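Local coordinates for putative immunoglobulin-blocking virulence protein (Mycoplasma mycoides subsp. capri, PDB 7ADK) that probably acts as a mycoplasma virulence factor that binds host immunoglobulins and blocks their function, at residues G240-Q243 against N244-R248; F261-S264 against E265-E269; L344-D347 against N348-R352; E382-S385 against K386-F390. All coordinates share one frame; numbering follows the deposited sequence.

Contact 1: residues G240-Q243 against N244-R248; sequences GAFQ and NTLER
Ala241 O takes two hydrogen bonds from Thr245, one from the backbone N and one from the side chain. The backbone Thr245 N lies 2.9 Å from Ala241 O, and its N-H points almost straight at the oxygen (172°). Thr245 OG1 lies 2.8 Å from the same Ala241 O and donates to it from a tilted position. The hydroxyl sits between its own backbone N and carbonyl carbon (chi1 53°), which turns it back toward the preceding residues. Asn244 adds a weak side-chain bond, from ND2 to Gly240 O at 3.4 Å.

These bonds close a turn just ahead of helix 247-253. The loop after helix 227-235 folds back here and leads into the new helix. Gln243 has positive phi within this turn.

The apolar contact pairs Phe242 with Leu246. Leu246 CB lies over one face of the Phe242 ring, offset toward the rim, 4.2 Å from the ring centroid. Leu246 CD2 meets the far end of the ring, 3.7 Å from Phe242 CZ. The ring is buried further by Phe214 of helix 209-218 and by Asn281 and Ile285 of helix 280-288.

The last interaction is between side-chain amide and carboxylate. Gln243 NE2 donates to Glu247 OE2 at 2.8 Å, on the syn side of the carboxylate. The acceptor stays close to the amide plane, but the two flat groups are turned 74° apart. Both chains bend at chi2 to meet. Along the way the amide end of Gln243 passes Leu246, and Gln243 NE2 lies 3.8 Å from Leu246 CD2.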
loop_
_atom_site.group_PDB
_atom_site.type_symbol
_atom_site.label_atom_id
_atom_site.label_comp_id
_atom_site.label_asym_id
_atom_site.label_seq_id
_atom_site.Cartn_x
_atom_site.Cartn_y
_atom_site.Cartn_z
ATOM N N GLY A 240 9.517 -2.730 -30.640
ATOM C CA GLY A 240 8.089 -2.454 -30.554
ATOM C C GLY A 240 7.488 -1.659 -31.712
ATOM O O GLY A 240 6.285 -1.420 -31.703
ATOM N N ALA A 241 8.282 -1.212 -32.691
ATOM C CA ALA A 241 7.795 -0.569 -33.916
ATOM C C ALA A 241 7.738 -1.548 -35.100
ATOM O O ALA A 241 6.722 -1.680 -35.784
ATOM C CB ALA A 241 8.649 0.650 -34.190
ATOM N N PHE A 242 8.804 -2.313 -35.315
ATOM C CA PHE A 242 8.660 -3.617 -35.946
ATOM C C PHE A 242 7.923 -4.540 -34.950
ATOM O O PHE A 242 7.829 -4.220 -33.769
ATOM C CB PHE A 242 10.040 -4.110 -36.359
ATOM C CG PHE A 242 10.029 -5.351 -37.221
ATOM C CD1 PHE A 242 10.235 -6.611 -36.638
ATOM C CD2 PHE A 242 9.851 -5.248 -38.609
ATOM C CE1 PHE A 242 10.291 -7.753 -37.445
ATOM C CE2 PHE A 242 9.905 -6.396 -39.413
ATOM C CZ PHE A 242 10.143 -7.645 -38.831
ATOM N N GLN A 243 7.321 -5.647 -35.384
ATOM C CA GLN A 243 6.368 -6.393 -34.532
ATOM C C GLN A 243 5.181 -5.530 -34.027
ATOM O O GLN A 243 4.566 -5.801 -32.995
ATOM C CB GLN A 243 7.123 -7.138 -33.411
ATOM C CG GLN A 243 6.415 -8.416 -32.949
ATOM C CD GLN A 243 6.562 -9.542 -33.960
ATOM O OE1 GLN A 243 7.648 -10.026 -34.235
ATOM N NE2 GLN A 243 5.501 -10.017 -34.553
ATOM N N ASN A 244 4.871 -4.465 -34.769
ATOM C CA ASN A 244 3.684 -3.625 -34.625
ATOM C C ASN A 244 3.227 -3.168 -36.020
ATOM O O ASN A 244 2.072 -3.341 -36.395
ATOM C CB ASN A 244 4.030 -2.467 -33.675
ATOM C CG ASN A 244 2.872 -1.566 -33.290
ATOM O OD1 ASN A 244 1.833 -1.518 -33.923
ATOM N ND2 ASN A 244 3.014 -0.822 -32.230
ATOM N N THR A 245 4.167 -2.694 -36.843
ATOM C CA THR A 245 3.999 -2.537 -38.300
ATOM C C THR A 245 4.050 -3.860 -39.064
ATOM O O THR A 245 3.324 -4.014 -40.032
ATOM C CB THR A 245 5.058 -1.613 -38.904
ATOM O OG1 THR A 245 6.338 -2.045 -38.531
ATOM C CG2 THR A 245 4.894 -0.170 -38.480
ATOM N N LEU A 246 4.846 -4.853 -38.645
ATOM C CA LEU A 246 4.942 -6.175 -39.291
ATOM C C LEU A 246 3.571 -6.836 -39.466
ATOM O O LEU A 246 3.272 -7.328 -40.551
ATOM C CB LEU A 246 5.906 -7.076 -38.491
ATOM C CG LEU A 246 5.988 -8.558 -38.917
ATOM C CD1 LEU A 246 6.441 -8.758 -40.355
ATOM C CD2 LEU A 246 6.939 -9.316 -38.024
ATOM N N GLU A 247 2.721 -6.774 -38.448
ATOM C CA GLU A 247 1.383 -7.354 -38.433
ATOM C C GLU A 247 0.508 -6.871 -39.597
ATOM O O GLU A 247 -0.317 -7.634 -40.103
ATOM C CB GLU A 247 0.697 -7.025 -37.100
ATOM C CG GLU A 247 1.062 -7.926 -35.909
ATOM C CD GLU A 247 2.527 -7.931 -35.441
ATOM O OE1 GLU A 247 3.296 -7.009 -35.773
ATOM O OE2 GLU A 247 2.911 -8.876 -34.723
ATOM N N ARG A 248 0.703 -5.639 -40.075
ATOM C CA ARG A 248 -0.100 -5.029 -41.141
ATOM C C ARG A 248 0.095 -5.680 -42.508
ATOM O O ARG A 248 -0.759 -5.563 -43.378
ATOM C CB ARG A 248 0.239 -3.547 -41.242
ATOM C CG ARG A 248 0.043 -2.773 -39.935
ATOM C CD ARG A 248 0.420 -1.310 -40.121
ATOM N NE ARG A 248 -0.468 -0.660 -41.084
ATOM C CZ ARG A 248 -0.407 0.579 -41.501
ATOM N NH1 ARG A 248 0.535 1.388 -41.161
ATOM N NH2 ARG A 248 -1.343 1.016 -42.262
#

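Contact 2: residues F261-S264 against E265-E269; sequences FLKS and EAQKE
Lys263 and Gln267 come within 5.7 Å at their CA atoms, because the backbone turns tightly at Ser264, which has positive phi (54°). This is a turn in the loop between helices 247-253 and 270-273. Residues 267-269 already have helical backbone angles, though without the regular bonds of a helix. Lys268 N bonds to Glu265 O inside the turn.

Lys263 runs alongside Ala266. Its CG is anti to the backbone N (chi1 179°) and the chain bends once, at chi2. The methylene groups beyond then extend past the alanine methyl. CE comes closest, with Lys263 CE 3.7 Å from Ala266 CB. The ammonium end makes a cation-pi contact with Trp286 of helix 280-288, and Ala266 touches the same tryptophan. The methylenes of Lys263 thus pack within the turn, while the charged end meets helix 280-288.

Ser264 OG bonds to Asn290 O, and Ser264 N to Asp292 OD1, which ties the turn to the loop after helix 280-288.

Gln267 reaches back to the backbone of Ser264. Its side chain is extended beyond CG, and Gln267 CG passes 3.3 Å from Ser264 O. The terminal amide then reaches that oxygen: Gln267 NE2 donates to Ser264 O at 2.8 Å, with an N-H...O angle of 163° and the acceptor in the plane of the amide.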
loop_
_atom_site.group_PDB
_atom_site.type_symbol
_atom_site.label_atom_id
_atom_site.label_comp_id
_atom_site.label_asym_id
_atom_site.label_seq_id
_atom_site.Cartn_x
_atom_site.Cartn_y
_atom_site.Cartn_z
ATOM N N PHE A 261 2.222 -13.394 -56.193
ATOM C CA PHE A 261 1.491 -12.500 -57.101
ATOM C C PHE A 261 1.543 -11.009 -56.724
ATOM O O PHE A 261 1.090 -10.170 -57.499
ATOM C CB PHE A 261 0.060 -13.019 -57.265
ATOM C CG PHE A 261 -0.011 -14.320 -58.031
ATOM C CD1 PHE A 261 0.295 -14.328 -59.401
ATOM C CD2 PHE A 261 -0.345 -15.523 -57.387
ATOM C CE1 PHE A 261 0.256 -15.530 -60.125
ATOM C CE2 PHE A 261 -0.396 -16.723 -58.112
ATOM C CZ PHE A 261 -0.095 -16.726 -59.481
ATOM N N LEU A 262 2.105 -10.661 -55.558
ATOM C CA LEU A 262 2.149 -9.302 -54.992
ATOM C C LEU A 262 3.586 -8.942 -54.556
ATOM O O LEU A 262 3.834 -8.595 -53.406
ATOM C CB LEU A 262 1.089 -9.149 -53.867
ATOM C CG LEU A 262 -0.375 -9.469 -54.256
ATOM C CD1 LEU A 262 -0.787 -10.895 -53.875
ATOM C CD2 LEU A 262 -1.352 -8.544 -53.541
ATOM N N LYS A 263 4.562 -9.125 -55.453
ATOM C CA LYS A 263 6.007 -9.168 -55.147
ATOM C C LYS A 263 6.900 -8.501 -56.219
ATOM O O LYS A 263 8.099 -8.751 -56.282
ATOM C CB LYS A 263 6.332 -10.638 -54.808
ATOM C CG LYS A 263 7.762 -11.041 -54.460
ATOM C CD LYS A 263 8.494 -10.174 -53.433
ATOM C CE LYS A 263 9.798 -10.914 -53.129
ATOM N NZ LYS A 263 10.761 -10.150 -52.338
ATOM N N SER A 264 6.345 -7.608 -57.039
ATOM C CA SER A 264 7.055 -6.792 -58.050
ATOM C C SER A 264 7.918 -7.599 -59.048
ATOM O O SER A 264 7.533 -8.681 -59.472
ATOM C CB SER A 264 7.777 -5.616 -57.369
ATOM O OG SER A 264 8.956 -5.989 -56.703
ATOM N N GLU A 265 9.085 -7.110 -59.474
ATOM C CA GLU A 265 10.052 -7.844 -60.310
ATOM C C GLU A 265 10.804 -8.933 -59.525
ATOM O O GLU A 265 11.273 -9.908 -60.110
ATOM C CB GLU A 265 10.995 -6.827 -60.971
ATOM C CG GLU A 265 12.187 -7.364 -61.783
ATOM C CD GLU A 265 13.498 -7.563 -60.991
ATOM O OE1 GLU A 265 13.491 -7.684 -59.767
ATOM O OE2 GLU A 265 14.573 -7.574 -61.594
ATOM N N ALA A 266 10.831 -8.836 -58.196
ATOM C CA ALA A 266 11.457 -9.824 -57.327
ATOM C C ALA A 266 10.770 -11.208 -57.357
ATOM O O ALA A 266 11.278 -12.147 -56.757
ATOM C CB ALA A 266 11.532 -9.238 -55.921
ATOM N N GLN A 267 9.664 -11.355 -58.086
ATOM C CA GLN A 267 9.079 -12.632 -58.496
ATOM C C GLN A 267 10.059 -13.577 -59.208
ATOM O O GLN A 267 9.937 -14.789 -59.054
ATOM C CB GLN A 267 7.917 -12.362 -59.458
ATOM C CG GLN A 267 6.694 -11.769 -58.766
ATOM C CD GLN A 267 5.564 -11.525 -59.756
ATOM O OE1 GLN A 267 4.786 -12.399 -60.093
ATOM N NE2 GLN A 267 5.461 -10.351 -60.320
ATOM N N LYS A 268 11.035 -13.071 -59.978
ATOM C CA LYS A 268 12.083 -13.917 -60.562
ATOM C C LYS A 268 13.106 -14.368 -59.516
ATOM O O LYS A 268 13.589 -15.491 -59.572
ATOM C CB LYS A 268 12.746 -13.208 -61.754
ATOM C CG LYS A 268 11.823 -13.173 -62.981
ATOM C CD LYS A 268 12.539 -12.784 -64.279
ATOM C CE LYS A 268 12.987 -11.323 -64.352
ATOM N NZ LYS A 268 11.877 -10.413 -64.709
ATOM N N GLU A 269 13.469 -13.510 -58.562
ATOM C CA GLU A 269 14.455 -13.840 -57.518
ATOM C C GLU A 269 13.882 -14.716 -56.392
ATOM O O GLU A 269 14.582 -15.578 -55.868
ATOM C CB GLU A 269 15.049 -12.551 -56.926
ATOM C CG GLU A 269 15.983 -11.807 -57.890
ATOM C CD GLU A 269 16.825 -10.743 -57.178
ATOM O OE1 GLU A 269 16.269 -9.913 -56.431
ATOM O OE2 GLU A 269 18.055 -10.703 -57.370
#

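Contact 3: residues L344-D347 against N348-R352; sequences LRRD and NSEYR
Arg346 reaches along the helix toward Glu350 and Tyr351. From CB the chain sets off with CG anti to the backbone N (chi1 -169°). Bends at chi2 and chi3 then fold it back over the next turn. CG passes the Glu350 carboxylate, and Arg346 CD lies 3.4 Å from Glu350 OE2. The charged ends do not form a salt bridge here. Glu350 OE2 instead pairs with Lys165. Arg346 NE comes next, 3.6 Å from Tyr351 CE2. This ring carbon sits over one face of the guanidinium, and the two planes are 69° apart.

At the tip, Arg346 grips its neighbour Asp347 side-on. Arg346 NE and NH2 both donate to the single atom Asp347 OD1, each at 2.8 Å and close to the guanidinium plane. NH2 also bonds to Gln168 O, and the guanidinium makes a cation-pi contact with Tyr167. Asp347 OD1 also lies at the edge of the Tyr351 ring, 3.5 Å from Tyr351 CD2. The other carboxylate oxygen, OD2, is bonded by Tyr167 OH and Trp527 NE1. This buried carboxylate therefore has donors at both oxygens, which would probably favour its charged form.

In the backbone, Asp347 O accepts from Tyr351 N at 3.0 Å and from Arg352 N at 3.3 Å. The second bond spans five residues. It marks the wider, pi-type turn with which helix 339-351 ends.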
loop_
_atom_site.group_PDB
_atom_site.type_symbol
_atom_site.label_atom_id
_atom_site.label_comp_id
_atom_site.label_asym_id
_atom_site.label_seq_id
_atom_site.Cartn_x
_atom_site.Cartn_y
_atom_site.Cartn_z
ATOM N N LEU A 344 -15.962 18.623 -27.971
ATOM C CA LEU A 344 -14.843 19.238 -27.249
ATOM C C LEU A 344 -14.484 20.646 -27.764
ATOM O O LEU A 344 -14.150 21.514 -26.965
ATOM C CB LEU A 344 -13.609 18.324 -27.281
ATOM C CG LEU A 344 -13.545 17.286 -26.154
ATOM C CD1 LEU A 344 -14.372 16.049 -26.438
ATOM C CD2 LEU A 344 -12.110 16.858 -25.904
ATOM N N ARG A 345 -14.599 20.911 -29.068
ATOM C CA ARG A 345 -14.419 22.254 -29.644
ATOM C C ARG A 345 -15.472 23.216 -29.122
ATOM O O ARG A 345 -15.135 24.292 -28.645
ATOM C CB ARG A 345 -14.443 22.191 -31.176
ATOM C CG ARG A 345 -13.800 23.444 -31.790
ATOM C CD ARG A 345 -13.917 23.501 -33.316
ATOM N NE ARG A 345 -13.427 22.266 -33.957
ATOM C CZ ARG A 345 -14.155 21.319 -34.514
ATOM N NH1 ARG A 345 -15.425 21.429 -34.730
ATOM N NH2 ARG A 345 -13.613 20.212 -34.902
ATOM N N ARG A 346 -16.749 22.836 -29.192
ATOM C CA ARG A 346 -17.860 23.632 -28.675
ATOM C C ARG A 346 -17.686 23.908 -27.190
ATOM O O ARG A 346 -17.791 25.059 -26.792
ATOM C CB ARG A 346 -19.169 22.922 -29.040
ATOM C CG ARG A 346 -20.450 23.739 -28.800
ATOM C CD ARG A 346 -20.893 23.871 -27.340
ATOM N NE ARG A 346 -20.926 22.568 -26.665
ATOM C CZ ARG A 346 -21.812 21.621 -26.806
ATOM N NH1 ARG A 346 -22.913 21.745 -27.471
ATOM N NH2 ARG A 346 -21.586 20.489 -26.243
ATOM N N ASP A 347 -17.309 22.916 -26.391
ATOM C CA ASP A 347 -17.092 23.116 -24.955
ATOM C C ASP A 347 -15.886 24.017 -24.616
ATOM O O ASP A 347 -16.025 24.956 -23.832
ATOM C CB ASP A 347 -17.035 21.769 -24.198
ATOM C CG ASP A 347 -18.357 20.983 -24.082
ATOM O OD1 ASP A 347 -19.276 21.179 -24.898
ATOM O OD2 ASP A 347 -18.512 20.175 -23.137
ATOM N N ASN A 348 -14.714 23.817 -25.219
ATOM C CA ASN A 348 -13.540 24.666 -24.983
ATOM C C ASN A 348 -13.713 26.114 -25.468
ATOM O O ASN A 348 -13.112 27.029 -24.908
ATOM C CB ASN A 348 -12.302 24.026 -25.619
ATOM C CG ASN A 348 -11.796 22.796 -24.897
ATOM O OD1 ASN A 348 -11.652 22.744 -23.691
ATOM N ND2 ASN A 348 -11.490 21.758 -25.610
ATOM N N SER A 349 -14.530 26.335 -26.493
ATOM C CA SER A 349 -14.728 27.650 -27.114
ATOM C C SER A 349 -15.862 28.481 -26.516
ATOM O O SER A 349 -15.886 29.690 -26.746
ATOM C CB SER A 349 -14.901 27.507 -28.620
ATOM O OG SER A 349 -16.057 26.773 -28.931
ATOM N N GLU A 350 -16.790 27.882 -25.762
ATOM C CA GLU A 350 -17.935 28.609 -25.195
ATOM C C GLU A 350 -18.368 28.225 -23.773
ATOM O O GLU A 350 -18.989 29.065 -23.124
ATOM C CB GLU A 350 -19.121 28.561 -26.175
ATOM C CG GLU A 350 -20.117 27.424 -25.912
ATOM C CD GLU A 350 -21.174 27.270 -27.012
ATOM O OE1 GLU A 350 -20.892 27.535 -28.202
ATOM O OE2 GLU A 350 -22.315 26.879 -26.674
ATOM N N TYR A 351 -18.079 27.025 -23.257
ATOM C CA TYR A 351 -18.384 26.717 -21.850
ATOM C C TYR A 351 -17.278 27.182 -20.919
ATOM O O TYR A 351 -17.568 27.734 -19.863
ATOM C CB TYR A 351 -18.705 25.241 -21.602
ATOM C CG TYR A 351 -20.117 24.848 -21.977
ATOM C CD1 TYR A 351 -21.214 25.443 -21.331
ATOM C CD2 TYR A 351 -20.343 23.861 -22.940
ATOM C CE1 TYR A 351 -22.525 25.096 -21.686
ATOM C CE2 TYR A 351 -21.647 23.519 -23.316
ATOM C CZ TYR A 351 -22.736 24.151 -22.701
ATOM O OH TYR A 351 -23.989 23.845 -23.101
ATOM N N ARG A 352 -16.014 27.026 -21.300
ATOM C CA ARG A 352 -14.885 27.466 -20.470
ATOM C C ARG A 352 -14.854 28.984 -20.316
ATOM O O ARG A 352 -14.992 29.715 -21.290
ATOM C CB ARG A 352 -13.564 26.941 -21.034
ATOM C CG ARG A 352 -13.587 25.423 -21.062
ATOM C CD ARG A 352 -12.260 24.818 -21.482
ATOM N NE ARG A 352 -11.300 24.784 -20.380
ATOM C CZ ARG A 352 -10.474 23.797 -20.113
ATOM N NH1 ARG A 352 -10.218 22.834 -20.945
ATOM N NH2 ARG A 352 -9.907 23.753 -18.959
#

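Contact 4: residues E382-S385 against K386-F390; sequences EPYS and KKYNF
Glu382 O is held by two donors, Lys386 N and Ser385 OG. Lys386 N, one helical turn on, lies 3.0 Å from Glu382 O. Ser385 OG reaches Glu382 O at 2.7 Å, in the carbonyl plane on a lone pair. The serine hydroxyl is thus turned back against its own helix.

The Glu382 side chain meets the same lysine. Its carboxylate forms a salt bridge at the exposed surface, with Lys386 NZ 2.8 Å from Glu382 OE2. Lys386 bends at chi3 and chi4 to bring its ammonium group there.

After Lys387 the chain leaves the helix. Asn389 has left-handed backbone angles, and Phe390 N bonds to Ser385 O at 3.1 Å, a bond spanning five residues, like the 6→1 bond of a Schellman motif. The closure swings Phe390 back against the last turn. Its CG lies between the backbone N and the carbonyl carbon (chi1 59°). Ser385 CA then stands over the ring centre, 3.5 Å from the Phe390 centroid, in a CH-pi contact. Tyr384 meets Tyr388 as well: Tyr388 CE2 lies near the plane of the Tyr384 ring, at its edge, 4.2 Å from Tyr384 CD1.

The end of helix 381-387 and the residues after it contact helix 426-442 and strand 396-403. Tyr388 lies on helix 426-442 and its OH bonds to Asp442. Tyr384 bonds to Glu444 through its OH and stacks on Phe398 of strand 396-403, the strand that Phe390 also touches.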
loop_
_atom_site.group_PDB
_atom_site.type_symbol
_atom_site.label_atom_id
_atom_site.label_comp_id
_atom_site.label_asym_id
_atom_site.label_seq_id
_atom_site.Cartn_x
_atom_site.Cartn_y
_atom_site.Cartn_z
ATOM N N GLU A 382 2.584 41.360 -5.655
ATOM C CA GLU A 382 3.311 42.387 -4.889
ATOM C C GLU A 382 2.421 43.515 -4.313
ATOM O O GLU A 382 2.367 43.621 -3.084
ATOM C CB GLU A 382 4.513 42.872 -5.716
ATOM C CG GLU A 382 5.312 44.041 -5.135
ATOM C CD GLU A 382 6.035 43.725 -3.814
ATOM O OE1 GLU A 382 6.343 42.546 -3.534
ATOM O OE2 GLU A 382 6.348 44.680 -3.069
ATOM N N PRO A 383 1.655 44.302 -5.099
ATOM C CA PRO A 383 0.663 45.236 -4.564
ATOM C C PRO A 383 -0.294 44.627 -3.531
ATOM O O PRO A 383 -0.541 45.231 -2.490
ATOM C CB PRO A 383 -0.129 45.736 -5.767
ATOM C CG PRO A 383 0.845 45.618 -6.926
ATOM C CD PRO A 383 1.739 44.456 -6.540
ATOM N N TYR A 384 -0.815 43.427 -3.786
ATOM C CA TYR A 384 -1.732 42.741 -2.883
ATOM C C TYR A 384 -1.023 42.265 -1.606
ATOM O O TYR A 384 -1.584 42.407 -0.529
ATOM C CB TYR A 384 -2.438 41.600 -3.617
ATOM C CG TYR A 384 -3.270 42.034 -4.809
ATOM C CD1 TYR A 384 -4.591 42.464 -4.655
ATOM C CD2 TYR A 384 -2.719 42.018 -6.091
ATOM C CE1 TYR A 384 -5.345 42.889 -5.762
ATOM C CE2 TYR A 384 -3.450 42.466 -7.201
ATOM C CZ TYR A 384 -4.773 42.909 -7.044
ATOM O OH TYR A 384 -5.472 43.352 -8.117
ATOM N N SER A 385 0.222 41.797 -1.678
ATOM C CA SER A 385 1.037 41.402 -0.522
ATOM C C SER A 385 1.379 42.565 0.401
ATOM O O SER A 385 1.497 42.380 1.610
ATOM C CB SER A 385 2.323 40.727 -0.993
ATOM O OG SER A 385 3.300 41.641 -1.437
ATOM N N LYS A 386 1.505 43.764 -0.171
ATOM C CA LYS A 386 1.756 45.039 0.495
ATOM C C LYS A 386 0.479 45.602 1.112
ATOM O O LYS A 386 0.520 46.127 2.218
ATOM C CB LYS A 386 2.373 45.972 -0.558
ATOM C CG LYS A 386 3.107 47.181 0.026
ATOM C CD LYS A 386 3.650 48.123 -1.059
ATOM C CE LYS A 386 4.539 47.467 -2.126
ATOM N NZ LYS A 386 5.814 46.958 -1.589
ATOM N N LYS A 387 -0.669 45.455 0.445
ATOM C CA LYS A 387 -1.991 45.845 0.958
ATOM C C LYS A 387 -2.464 44.943 2.098
ATOM O O LYS A 387 -2.833 45.445 3.152
ATOM C CB LYS A 387 -3.000 45.900 -0.198
ATOM C CG LYS A 387 -4.392 46.360 0.259
ATOM C CD LYS A 387 -5.288 46.828 -0.890
ATOM C CE LYS A 387 -4.826 48.177 -1.445
ATOM N NZ LYS A 387 -5.741 48.727 -2.441
ATOM N N TYR A 388 -2.469 43.633 1.875
ATOM C CA TYR A 388 -2.992 42.608 2.776
ATOM C C TYR A 388 -1.910 41.911 3.611
ATOM O O TYR A 388 -2.195 40.893 4.229
ATOM C CB TYR A 388 -3.838 41.617 1.967
ATOM C CG TYR A 388 -5.010 42.259 1.254
ATOM C CD1 TYR A 388 -6.103 42.716 2.013
ATOM C CD2 TYR A 388 -5.011 42.427 -0.142
ATOM C CE1 TYR A 388 -7.181 43.355 1.386
ATOM C CE2 TYR A 388 -6.098 43.058 -0.774
ATOM C CZ TYR A 388 -7.183 43.525 -0.009
ATOM O OH TYR A 388 -8.215 44.152 -0.626
ATOM N N ASN A 389 -0.690 42.439 3.653
ATOM C CA ASN A 389 0.382 42.023 4.557
ATOM C C ASN A 389 0.622 40.504 4.593
ATOM O O ASN A 389 0.408 39.854 5.616
ATOM C CB ASN A 389 0.149 42.643 5.948
ATOM C CG ASN A 389 0.211 44.156 5.937
ATOM O OD1 ASN A 389 1.192 44.757 5.534
ATOM N ND2 ASN A 389 -0.813 44.824 6.376
ATOM N N PHE A 390 1.079 39.928 3.483
ATOM C CA PHE A 390 1.583 38.552 3.426
ATOM C C PHE A 390 2.973 38.500 2.777
ATOM O O PHE A 390 3.313 39.343 1.949
ATOM C CB PHE A 390 0.553 37.622 2.764
ATOM C CG PHE A 390 0.129 37.959 1.352
ATOM C CD1 PHE A 390 -1.080 38.637 1.124
ATOM C CD2 PHE A 390 0.912 37.548 0.261
ATOM C CE1 PHE A 390 -1.508 38.899 -0.184
ATOM C CE2 PHE A 390 0.486 37.812 -1.050
ATOM C CZ PHE A 390 -0.722 38.492 -1.272
#

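In the fold
The four contacts follow one another along the chain without overlap. Contacts 1 and 2 lie on the same side of the chain centre, 23 Å apart between centres. Contact 1 leads into helix 247-253 and contact 2 lies in the loop after it. Both pack against helix 280-288, contact 1 touching its Ile285 and contact 2 its Trp286. Contact 3 ends helix 339-351. Its centre is 37 Å from that of contact 1 and, at 17 Å, nearest of the four to the chain centre. Contact 4 ends helix 381-387, which in sequence lies between strands 375-379 and 396-403 of the mixed sheet. Its centre is 35 Å from that of contact 3 and 79 Å from that of contact 2. The set therefore samples turns and helix ends across an elongated molecule.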